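Local coordinates for putative spindle pole body component alp6 protein (Chaetomium thermophilum, PDB 6L7R), which probably binds gamma-tubulin and microtubule minus ends as full-length GCP3, a TUBGCP-family protein of which this chain is an all-helical N-terminal piece, at residues L41-A44 with L45-P49; L77-S80 with N81-R85; V57-A60 with S61-K65. All coordinates share one frame; numbering follows the deposited sequence.

Contact 1. Residues L41-A44 with L45-P49; sequences LVRA and LLEQP
Leu41 and Leu45 meet one turn apart near the C-terminal end of helix 29-47, a plain i to i+4 pairing on an alpha-helix, and Val42 with Leu46 repeats the spacing one residue on. Leu45 can be followed outward. Its CB sits 3.6 Å from Leu41 O and equally near Val42 O; CG, turned back beside its own backbone N (chi1 -69°), comes within 3.3 Å of Leu41 O; and the CD1 branch ends 3.9 Å from Leu41 CG, the two side chains crossing at a slant. Val42 and Leu46 instead run side by side, CG1 of the valine against CD1 of the leucine. These four apolar side chains also pack on a second protein of the assembly, while Val42 and Leu46 both touch Ile13 of helix 6-20.

Beneath them the backbone bonds change character. Leu45 N bonds to Leu41 O (2.8 Å) and Leu46 N to Val42 O, but Glu47 N divides itself between Arg43 O and Ala44 O in two weak bonds. Arg43 NE has a weak bond to Asn10 of helix 6-20, and its NH1 stays 4.5 Å from Glu47 OE2, too far for a salt bridge. The Glu47 chain bends at chi2 (-70°), and its CG lies 3.0 Å from Arg43 O, a tight carbon-oxygen approach.

Contact 2. Residues L77-S80 with N81-R85; sequences LRFS and NLYTR
Phe79 and Tyr83 both set their rings beside the carbonyl carbon, CG lying opposite the backbone N (chi1 162° and 176°), and the two aromatic side chains therefore leave the helix side by side in the same direction. The rings do not stack. What touches is the tip of the phenylalanine, whose CZ is 4.1 Å from Tyr83 CB; that methylene lies over one face of the Phe79 ring, displaced toward its rim. Beyond CB the tyrosine leads off, and its OH finds a hydrogen bond with Asn58 OD1 at the start of helix 59-70. Along the same helix, Ile64 and Leu68 pack on Phe79, and Ser61 lies against Tyr83.

On another flank, Arg78 and Leu82 are also aligned, with Arg78 CG 4.0 Å from Leu82 CD1. The arginine bends further out along its chain, and its NH1 leaves this helix altogether to form a salt bridge with an acidic side chain of the other protein chain; an apolar side chain of that protein packs on Phe79. Leu77 runs diagonally over Asn81: its CD1 is 3.8 Å from both OD1 and ND2, a methyl laid against the amide.

Four backbone bonds run beneath these pairs, from Asn81 N to Leu77 O, Leu82 N to Arg78 O, Tyr83 N to Phe79 O (2.8 Å) and Thr84 N to Ser80 O (3.1 Å). The i to i+4 bonds are those of a regular alpha-helix, here the second arm of a helical hairpin whose first arm is helix 59-70, with Phe79 and Tyr83 facing that first arm.

Contact 3. Residues V57-A60 with S61-K65; sequences VNHA and SDLIK
Asn58 O receives two donors from the first turn of helix 59-70. Asp62 N makes the firmer bond, 2.9 Å long, and Ser61 OG adds a weak one at 3.0 Å. The serine oxygen stands between its backbone N and carbonyl carbon (chi1 56°), which turns it back toward the start of the helix and within reach of that carbonyl. The carboxylate of Asp62 lies beside the same oxygen: OD1 is 2.8 Å from Asn58 O, a close approach of two acceptors that is no hydrogen bond as modelled and leaves the setting of this exposed carboxylate doubtful.

Next along the helix, Leu63 N bonds to His59 O, and Ile64 N to Ala60 O at 2.8 Å, continuing the i to i+4 ladder. This is a helix N-terminus with Asn58 at the N-cap position, yet the Asn58 side chain makes no capping bond, its OD1 being held by Tyr83.

Outside the ladder, Leu63 lies across His59, its CG over one face of the imidazole. The leucine's CD1 is closest to His59 CE1, at 3.6 Å, and 4.0 Å from both ND1 and NE2. The same histidine touches Ile53 and Pro54 of the preceding loop. Ile64 curls CG1 to 3.2 Å from Ala60 O, a tight carbon-oxygen approach. Helix 95-105 packs against this stretch, with Leu99 on Ala60 and His103 on both Leu63 and Ile64, and an apolar side chain of another protein also rests on Ile64.

From the N terminus, contact 1 (41-49) comes first, then contact 3 (57-65) and contact 2 (77-85). Each is local, its i to i+4 bonds closing single helical turns; contact 1 ends helix 29-47 and contact 3 starts helix 59-70; none encloses or crosses another. Contact 1 belongs to the pairing of helices 6-20 and 29-47, and an extended connection, partly unmodelled, leads to the second helical group; the centres of contacts 1 and 3 are about 25 Å apart. Contacts 3 and 2, centres about 12 Å apart, touch directly and join the arms of one hairpin. Helix 95-105 packs on the first arm, and another protein reaches all three contacts.

Contact 1. Residues L41-A44 with L45-P49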
ATOM      1  N   LEU A  41       3.517  10.444  12.115  1.00 27.39           N
ATOM      2  CA  LEU A  41       2.821  10.935  10.932  1.00 27.14           C
ATOM      3  C   LEU A  41       1.991   9.832  10.287  1.00 22.41           C
ATOM      4  O   LEU A  41       0.827  10.044   9.930  1.00 26.75           O
ATOM      5  CB  LEU A  41       3.814  11.493   9.924  1.00 21.66           C
ATOM      6  CG  LEU A  41       3.165  11.923   8.610  1.00 27.75           C
ATOM      7  CD1 LEU A  41       2.284  13.140   8.829  1.00 33.75           C
ATOM      8  CD2 LEU A  41       4.227  12.197   7.561  1.00 27.37           C
ATOM      9  N   VAL A  42       2.578   8.648  10.121  1.00 24.97           N
ATOM     10  CA  VAL A  42       1.832   7.561   9.486  1.00 25.88           C
ATOM     11  C   VAL A  42       0.585   7.248  10.296  1.00 31.60           C
ATOM     12  O   VAL A  42      -0.514   7.102   9.748  1.00 27.29           O
ATOM     13  CB  VAL A  42       2.719   6.315   9.312  1.00 23.02           C
ATOM     14  CG1 VAL A  42       1.879   5.132   8.782  1.00 23.30           C
ATOM     15  CG2 VAL A  42       3.875   6.606   8.369  1.00 25.92           C
ATOM     16  N   ARG A  43       0.724   7.171  11.624  1.00 26.31           N
ATOM     17  CA  ARG A  43      -0.444   6.876  12.445  1.00 26.42           C
ATOM     18  C   ARG A  43      -1.526   7.928  12.251  1.00 27.39           C
ATOM     19  O   ARG A  43      -2.710   7.596  12.128  1.00 29.30           O
ATOM     20  CB  ARG A  43      -0.051   6.776  13.918  1.00 32.32           C
ATOM     21  CG  ARG A  43       0.835   5.583  14.227  1.00 38.34           C
ATOM     22  CD  ARG A  43       0.154   4.269  13.853  1.00 46.18           C
ATOM     23  NE  ARG A  43       0.373   3.296  14.910  1.00 62.60           N
ATOM     24  CZ  ARG A  43      -0.381   3.215  16.003  1.00 57.87           C
ATOM     25  NH1 ARG A  43      -1.406   4.037  16.169  1.00 64.88           N
ATOM     26  NH2 ARG A  43      -0.112   2.319  16.934  1.00 60.32           N
ATOM     27  N   ALA A  44      -1.135   9.204  12.193  1.00 27.24           N
ATOM     28  CA  ALA A  44      -2.121  10.262  12.003  1.00 33.22           C
ATOM     29  C   ALA A  44      -2.788  10.147  10.638  1.00 29.59           C
ATOM     30  O   ALA A  44      -4.009  10.304  10.519  1.00 29.20           O
ATOM     31  CB  ALA A  44      -1.456  11.631  12.169  1.00 30.25           C
ATOM     32  N   LEU A  45      -1.996   9.890   9.595  1.00 27.27           N
ATOM     33  CA  LEU A  45      -2.560   9.744   8.254  1.00 27.21           C
ATOM     34  C   LEU A  45      -3.590   8.626   8.208  1.00 28.94           C
ATOM     35  O   LEU A  45      -4.658   8.780   7.608  1.00 33.17           O
ATOM     36  CB  LEU A  45      -1.448   9.476   7.241  1.00 25.79           C
ATOM     37  CG  LEU A  45      -0.504  10.659   6.990  1.00 27.65           C
ATOM     38  CD1 LEU A  45       0.684  10.253   6.142  1.00 27.79           C
ATOM     39  CD2 LEU A  45      -1.260  11.813   6.334  1.00 31.42           C
ATOM     40  N   LEU A  46      -3.293   7.495   8.846  1.00 26.46           N
ATOM     41  CA  LEU A  46      -4.206   6.361   8.771  1.00 27.50           C
ATOM     42  C   LEU A  46      -5.478   6.583   9.572  1.00 34.19           C
ATOM     43  O   LEU A  46      -6.451   5.855   9.354  1.00 36.80           O
ATOM     44  CB  LEU A  46      -3.492   5.089   9.227  1.00 29.13           C
ATOM     45  CG  LEU A  46      -2.355   4.631   8.316  1.00 29.77           C
ATOM     46  CD1 LEU A  46      -1.649   3.426   8.905  1.00 27.33           C
ATOM     47  CD2 LEU A  46      -2.867   4.311   6.902  1.00 30.29           C
ATOM     48  N   GLU A  47      -5.511   7.577  10.469  1.00 33.61           N
ATOM     49  CA  GLU A  47      -6.748   7.938  11.154  1.00 39.69           C
ATOM     50  C   GLU A  47      -7.641   8.866  10.338  1.00 42.63           C
ATOM     51  O   GLU A  47      -8.789   9.088  10.734  1.00 43.72           O
ATOM     52  CB  GLU A  47      -6.467   8.632  12.494  1.00 50.56           C
ATOM     53  CG  GLU A  47      -5.449   7.972  13.400  1.00 64.12           C
ATOM     54  CD  GLU A  47      -5.932   6.674  14.008  1.00 75.36           C
ATOM     55  OE1 GLU A  47      -7.110   6.309  13.803  1.00 79.81           O
ATOM     56  OE2 GLU A  47      -5.123   6.014  14.697  1.00 78.15           O
ATOM     57  N   GLN A  48      -7.148   9.433   9.244  1.00 46.70           N
ATOM     58  CA  GLN A  48      -7.920  10.452   8.535  1.00 51.04           C
ATOM     59  C   GLN A  48      -9.151   9.816   7.891  1.00 51.53           C
ATOM     60  O   GLN A  48      -9.043   8.749   7.277  1.00 50.45           O
ATOM     61  CB  GLN A  48      -7.046  11.162   7.495  1.00 45.89           C
ATOM     62  CG  GLN A  48      -5.957  12.032   8.129  1.00 54.50           C
ATOM     63  CD  GLN A  48      -5.188  12.896   7.127  1.00 59.53           C
ATOM     64  OE1 GLN A  48      -5.053  12.551   5.948  1.00 56.41           O
ATOM     65  NE2 GLN A  48      -4.684  14.031   7.601  1.00 57.28           N
ATOM     66  N   PRO A  49     -10.334  10.428   8.026  1.00 55.46           N
ATOM     67  CA  PRO A  49     -11.573   9.735   7.616  1.00 55.72           C
ATOM     68  C   PRO A  49     -11.631   9.363   6.142  1.00 52.29           C
ATOM     69  O   PRO A  49     -12.123   8.277   5.808  1.00 56.72           O
ATOM     70  CB  PRO A  49     -12.667  10.745   7.991  1.00 51.26           C
ATOM     71  CG  PRO A  49     -12.062  11.562   9.081  1.00 55.14           C
ATOM     72  CD  PRO A  49     -10.610  11.685   8.737  1.00 53.77           C
TER

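Contact 2. Residues L77-S80 with N81-R85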
ATOM      1  N   LEU A  77      -6.740  -4.209 -22.304  1.00 48.19           N
ATOM      2  CA  LEU A  77      -7.216  -5.592 -22.336  1.00 43.56           C
ATOM      3  C   LEU A  77      -6.445  -6.456 -21.341  1.00 50.86           C
ATOM      4  O   LEU A  77      -7.036  -7.272 -20.619  1.00 46.33           O
ATOM      5  CB  LEU A  77      -7.099  -6.158 -23.757  1.00 52.28           C
ATOM      6  CG  LEU A  77      -7.352  -7.657 -23.990  1.00 51.17           C
ATOM      7  CD1 LEU A  77      -8.681  -8.095 -23.393  1.00 45.50           C
ATOM      8  CD2 LEU A  77      -7.295  -8.026 -25.488  1.00 49.68           C
ATOM      9  N   ARG A  78      -5.124  -6.278 -21.276  1.00 51.48           N
ATOM     10  CA  ARG A  78      -4.321  -7.056 -20.344  1.00 44.81           C
ATOM     11  C   ARG A  78      -4.761  -6.822 -18.902  1.00 43.71           C
ATOM     12  O   ARG A  78      -4.855  -7.769 -18.113  1.00 39.07           O
ATOM     13  CB  ARG A  78      -2.842  -6.721 -20.523  1.00 49.70           C
ATOM     14  CG  ARG A  78      -1.927  -7.465 -19.566  1.00 54.80           C
ATOM     15  CD  ARG A  78      -0.566  -7.770 -20.190  1.00 64.18           C
ATOM     16  NE  ARG A  78       0.185  -6.570 -20.562  1.00 69.80           N
ATOM     17  CZ  ARG A  78       1.182  -6.048 -19.851  1.00 60.67           C
ATOM     18  NH1 ARG A  78       1.564  -6.611 -18.711  1.00 46.37           N
ATOM     19  NH2 ARG A  78       1.808  -4.961 -20.288  1.00 60.20           N
ATOM     20  N   PHE A  79      -5.047  -5.569 -18.535  1.00 46.71           N
ATOM     21  CA  PHE A  79      -5.542  -5.325 -17.185  1.00 41.11           C
ATOM     22  C   PHE A  79      -6.866  -6.039 -16.948  1.00 40.98           C
ATOM     23  O   PHE A  79      -7.090  -6.605 -15.872  1.00 35.88           O
ATOM     24  CB  PHE A  79      -5.725  -3.836 -16.908  1.00 44.90           C
ATOM     25  CG  PHE A  79      -6.622  -3.582 -15.731  1.00 42.71           C
ATOM     26  CD1 PHE A  79      -6.139  -3.740 -14.438  1.00 41.75           C
ATOM     27  CD2 PHE A  79      -7.961  -3.261 -15.912  1.00 44.20           C
ATOM     28  CE1 PHE A  79      -6.967  -3.546 -13.338  1.00 37.02           C
ATOM     29  CE2 PHE A  79      -8.798  -3.076 -14.827  1.00 40.16           C
ATOM     30  CZ  PHE A  79      -8.302  -3.208 -13.537  1.00 38.25           C
ATOM     31  N   SER A  80      -7.768  -5.986 -17.930  1.00 39.00           N
ATOM     32  CA  SER A  80      -9.075  -6.616 -17.776  1.00 43.92           C
ATOM     33  C   SER A  80      -8.941  -8.117 -17.546  1.00 43.49           C
ATOM     34  O   SER A  80      -9.658  -8.696 -16.719  1.00 41.26           O
ATOM     35  CB  SER A  80      -9.929  -6.323 -19.006  1.00 53.82           C
ATOM     36  OG  SER A  80     -11.255  -6.768 -18.811  1.00 63.83           O
ATOM     37  N   ASN A  81      -8.021  -8.767 -18.256  1.00 45.41           N
ATOM     38  CA  ASN A  81      -7.800 -10.190 -18.017  1.00 42.01           C
ATOM     39  C   ASN A  81      -7.162 -10.426 -16.649  1.00 37.29           C
ATOM     40  O   ASN A  81      -7.512 -11.383 -15.949  1.00 34.25           O
ATOM     41  CB  ASN A  81      -6.942 -10.779 -19.137  1.00 41.46           C
ATOM     42  CG  ASN A  81      -7.648 -10.751 -20.490  1.00 49.54           C
ATOM     43  OD1 ASN A  81      -8.872 -10.616 -20.561  1.00 48.34           O
ATOM     44  ND2 ASN A  81      -6.877 -10.871 -21.570  1.00 45.67           N
ATOM     45  N   LEU A  82      -6.225  -9.564 -16.247  1.00 33.38           N
ATOM     46  CA  LEU A  82      -5.638  -9.693 -14.913  1.00 29.44           C
ATOM     47  C   LEU A  82      -6.693  -9.529 -13.820  1.00 33.65           C
ATOM     48  O   LEU A  82      -6.716 -10.295 -12.843  1.00 30.31           O
ATOM     49  CB  LEU A  82      -4.515  -8.670 -14.729  1.00 30.63           C
ATOM     50  CG  LEU A  82      -3.216  -8.909 -15.500  1.00 42.06           C
ATOM     51  CD1 LEU A  82      -2.357  -7.648 -15.558  1.00 33.61           C
ATOM     52  CD2 LEU A  82      -2.445 -10.046 -14.867  1.00 37.17           C
ATOM     53  N   TYR A  83      -7.586  -8.545 -13.980  1.00 29.74           N
ATOM     54  CA  TYR A  83      -8.634  -8.311 -12.989  1.00 33.48           C
ATOM     55  C   TYR A  83      -9.518  -9.536 -12.833  1.00 36.87           C
ATOM     56  O   TYR A  83      -9.892  -9.909 -11.715  1.00 33.65           O
ATOM     57  CB  TYR A  83      -9.484  -7.101 -13.394  1.00 34.54           C
ATOM     58  CG  TYR A  83     -10.662  -6.846 -12.466  1.00 40.35           C
ATOM     59  CD1 TYR A  83     -10.463  -6.455 -11.145  1.00 41.58           C
ATOM     60  CD2 TYR A  83     -11.971  -6.989 -12.913  1.00 47.00           C
ATOM     61  CE1 TYR A  83     -11.538  -6.224 -10.292  1.00 48.19           C
ATOM     62  CE2 TYR A  83     -13.049  -6.755 -12.069  1.00 51.37           C
ATOM     63  CZ  TYR A  83     -12.826  -6.374 -10.762  1.00 56.83           C
ATOM     64  OH  TYR A  83     -13.895  -6.145  -9.925  1.00 64.40           O
ATOM     65  N   THR A  84      -9.870 -10.169 -13.951  1.00 35.99           N
ATOM     66  CA  THR A  84     -10.711 -11.353 -13.889  1.00 33.23           C
ATOM     67  C   THR A  84     -10.015 -12.479 -13.137  1.00 36.85           C
ATOM     68  O   THR A  84     -10.628 -13.152 -12.301  1.00 37.05           O
ATOM     69  CB  THR A  84     -11.081 -11.794 -15.303  1.00 37.19           C
ATOM     70  OG1 THR A  84     -11.937 -10.809 -15.893  1.00 43.97           O
ATOM     71  CG2 THR A  84     -11.792 -13.136 -15.278  1.00 41.87           C
ATOM     72  N   ARG A  85      -8.729 -12.709 -13.438  1.00 32.18           N
ATOM     73  CA  ARG A  85      -7.973 -13.740 -12.733  1.00 33.70           C
ATOM     74  C   ARG A  85      -7.963 -13.467 -11.242  1.00 35.40           C
ATOM     75  O   ARG A  85      -8.173 -14.373 -10.426  1.00 32.69           O
ATOM     76  CB  ARG A  85      -6.533 -13.797 -13.243  1.00 28.43           C
ATOM     77  CG  ARG A  85      -6.345 -14.361 -14.642  1.00 41.79           C
ATOM     78  CD  ARG A  85      -4.827 -14.540 -14.898  1.00 51.46           C
ATOM     79  NE  ARG A  85      -4.199 -15.287 -13.810  1.00 48.54           N
ATOM     80  CZ  ARG A  85      -2.891 -15.305 -13.565  1.00 37.51           C
ATOM     81  NH1 ARG A  85      -2.058 -14.589 -14.304  1.00 40.38           N
ATOM     82  NH2 ARG A  85      -2.419 -16.032 -12.562  1.00 48.75           N
TER

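Contact 3. Residues V57-A60 with S61-K65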
ATOM      1  N   VAL A  57     -16.064  -4.728  -5.316  1.00 75.37           N
ATOM      2  CA  VAL A  57     -16.873  -3.866  -6.166  1.00 74.33           C
ATOM      3  C   VAL A  57     -16.103  -3.561  -7.453  1.00 73.40           C
ATOM      4  O   VAL A  57     -14.872  -3.607  -7.475  1.00 70.51           O
ATOM      5  CB  VAL A  57     -17.277  -2.571  -5.416  1.00 68.90           C
ATOM      6  CG1 VAL A  57     -16.086  -1.645  -5.266  1.00 69.84           C
ATOM      7  CG2 VAL A  57     -18.447  -1.867  -6.109  1.00 65.21           C
ATOM      8  N   ASN A  58     -16.832  -3.278  -8.533  1.00 71.03           N
ATOM      9  CA  ASN A  58     -16.224  -2.891  -9.800  1.00 70.42           C
ATOM     10  C   ASN A  58     -15.812  -1.421  -9.837  1.00 68.15           C
ATOM     11  O   ASN A  58     -15.459  -0.922 -10.910  1.00 69.52           O
ATOM     12  CB  ASN A  58     -17.184  -3.186 -10.957  1.00 74.90           C
ATOM     13  CG  ASN A  58     -17.179  -4.651 -11.368  1.00 72.59           C
ATOM     14  OD1 ASN A  58     -16.528  -5.485 -10.738  1.00 73.59           O
ATOM     15  ND2 ASN A  58     -17.909  -4.968 -12.430  1.00 68.07           N
ATOM     16  N   HIS A  59     -15.835  -0.726  -8.699  1.00 64.65           N
ATOM     17  CA  HIS A  59     -15.606   0.717  -8.698  1.00 60.25           C
ATOM     18  C   HIS A  59     -14.149   1.052  -8.997  1.00 56.16           C
ATOM     19  O   HIS A  59     -13.861   1.885  -9.865  1.00 54.37           O
ATOM     20  CB  HIS A  59     -16.033   1.311  -7.355  1.00 56.94           C
ATOM     21  CG  HIS A  59     -15.802   2.786  -7.246  1.00 61.35           C
ATOM     22  ND1 HIS A  59     -14.785   3.325  -6.487  1.00 68.35           N
ATOM     23  CD2 HIS A  59     -16.454   3.835  -7.801  1.00 64.38           C
ATOM     24  CE1 HIS A  59     -14.820   4.642  -6.579  1.00 67.70           C
ATOM     25  NE2 HIS A  59     -15.824   4.977  -7.371  1.00 66.98           N
ATOM     26  N   ALA A  60     -13.215   0.424  -8.281  1.00 51.01           N
ATOM     27  CA  ALA A  60     -11.801   0.692  -8.531  1.00 48.90           C
ATOM     28  C   ALA A  60     -11.377   0.187  -9.902  1.00 45.36           C
ATOM     29  O   ALA A  60     -10.595   0.844 -10.599  1.00 47.15           O
ATOM     30  CB  ALA A  60     -10.939   0.052  -7.443  1.00 47.70           C
ATOM     31  N   SER A  61     -11.883  -0.979 -10.306  1.00 48.26           N
ATOM     32  CA  SER A  61     -11.534  -1.520 -11.611  1.00 49.01           C
ATOM     33  C   SER A  61     -12.098  -0.669 -12.740  1.00 48.40           C
ATOM     34  O   SER A  61     -11.473  -0.557 -13.803  1.00 47.19           O
ATOM     35  CB  SER A  61     -12.026  -2.962 -11.716  1.00 56.66           C
ATOM     36  OG  SER A  61     -13.416  -3.043 -11.460  1.00 63.03           O
ATOM     37  N   ASP A  62     -13.272  -0.066 -12.538  1.00 50.72           N
ATOM     38  CA  ASP A  62     -13.804   0.856 -13.537  1.00 49.77           C
ATOM     39  C   ASP A  62     -12.977   2.134 -13.598  1.00 49.21           C
ATOM     40  O   ASP A  62     -12.756   2.687 -14.682  1.00 46.94           O
ATOM     41  CB  ASP A  62     -15.266   1.177 -13.233  1.00 56.58           C
ATOM     42  CG  ASP A  62     -16.215   0.159 -13.819  1.00 67.48           C
ATOM     43  OD1 ASP A  62     -17.078  -0.349 -13.074  1.00 70.47           O
ATOM     44  OD2 ASP A  62     -16.101  -0.133 -15.029  1.00 73.30           O
ATOM     45  N   LEU A  63     -12.515   2.619 -12.440  1.00 47.17           N
ATOM     46  CA  LEU A  63     -11.624   3.773 -12.432  1.00 48.08           C
ATOM     47  C   LEU A  63     -10.312   3.453 -13.133  1.00 45.95           C
ATOM     48  O   LEU A  63      -9.776   4.285 -13.874  1.00 51.33           O
ATOM     49  CB  LEU A  63     -11.358   4.232 -10.997  1.00 53.40           C
ATOM     50  CG  LEU A  63     -12.443   5.027 -10.265  1.00 57.10           C
ATOM     51  CD1 LEU A  63     -12.081   5.189  -8.801  1.00 54.24           C
ATOM     52  CD2 LEU A  63     -12.634   6.382 -10.912  1.00 54.24           C
ATOM     53  N   ILE A  64      -9.781   2.247 -12.909  1.00 42.46           N
ATOM     54  CA  ILE A  64      -8.517   1.866 -13.532  1.00 42.21           C
ATOM     55  C   ILE A  64      -8.684   1.723 -15.040  1.00 42.56           C
ATOM     56  O   ILE A  64      -7.843   2.191 -15.817  1.00 46.56           O
ATOM     57  CB  ILE A  64      -7.974   0.575 -12.897  1.00 38.78           C
ATOM     58  CG1 ILE A  64      -7.523   0.834 -11.455  1.00 39.24           C
ATOM     59  CG2 ILE A  64      -6.835   0.008 -13.730  1.00 42.16           C
ATOM     60  CD1 ILE A  64      -7.182  -0.430 -10.685  1.00 39.29           C
ATOM     61  N   LYS A  65      -9.770   1.085 -15.482  1.00 42.47           N
ATOM     62  CA  LYS A  65      -9.975   0.907 -16.915  1.00 51.71           C
ATOM     63  C   LYS A  65     -10.077   2.252 -17.627  1.00 56.18           C
ATOM     64  O   LYS A  65      -9.411   2.481 -18.642  1.00 53.59           O
ATOM     65  CB  LYS A  65     -11.225   0.063 -17.171  1.00 58.02           C
ATOM     66  CG  LYS A  65     -11.122  -0.835 -18.400  1.00 69.19           C
ATOM     67  CD  LYS A  65     -12.472  -1.425 -18.791  1.00 73.09           C
ATOM     68  CE  LYS A  65     -13.191  -2.027 -17.586  1.00 76.24           C
ATOM     69  NZ  LYS A  65     -12.430  -3.137 -16.936  1.00 75.03           N
TER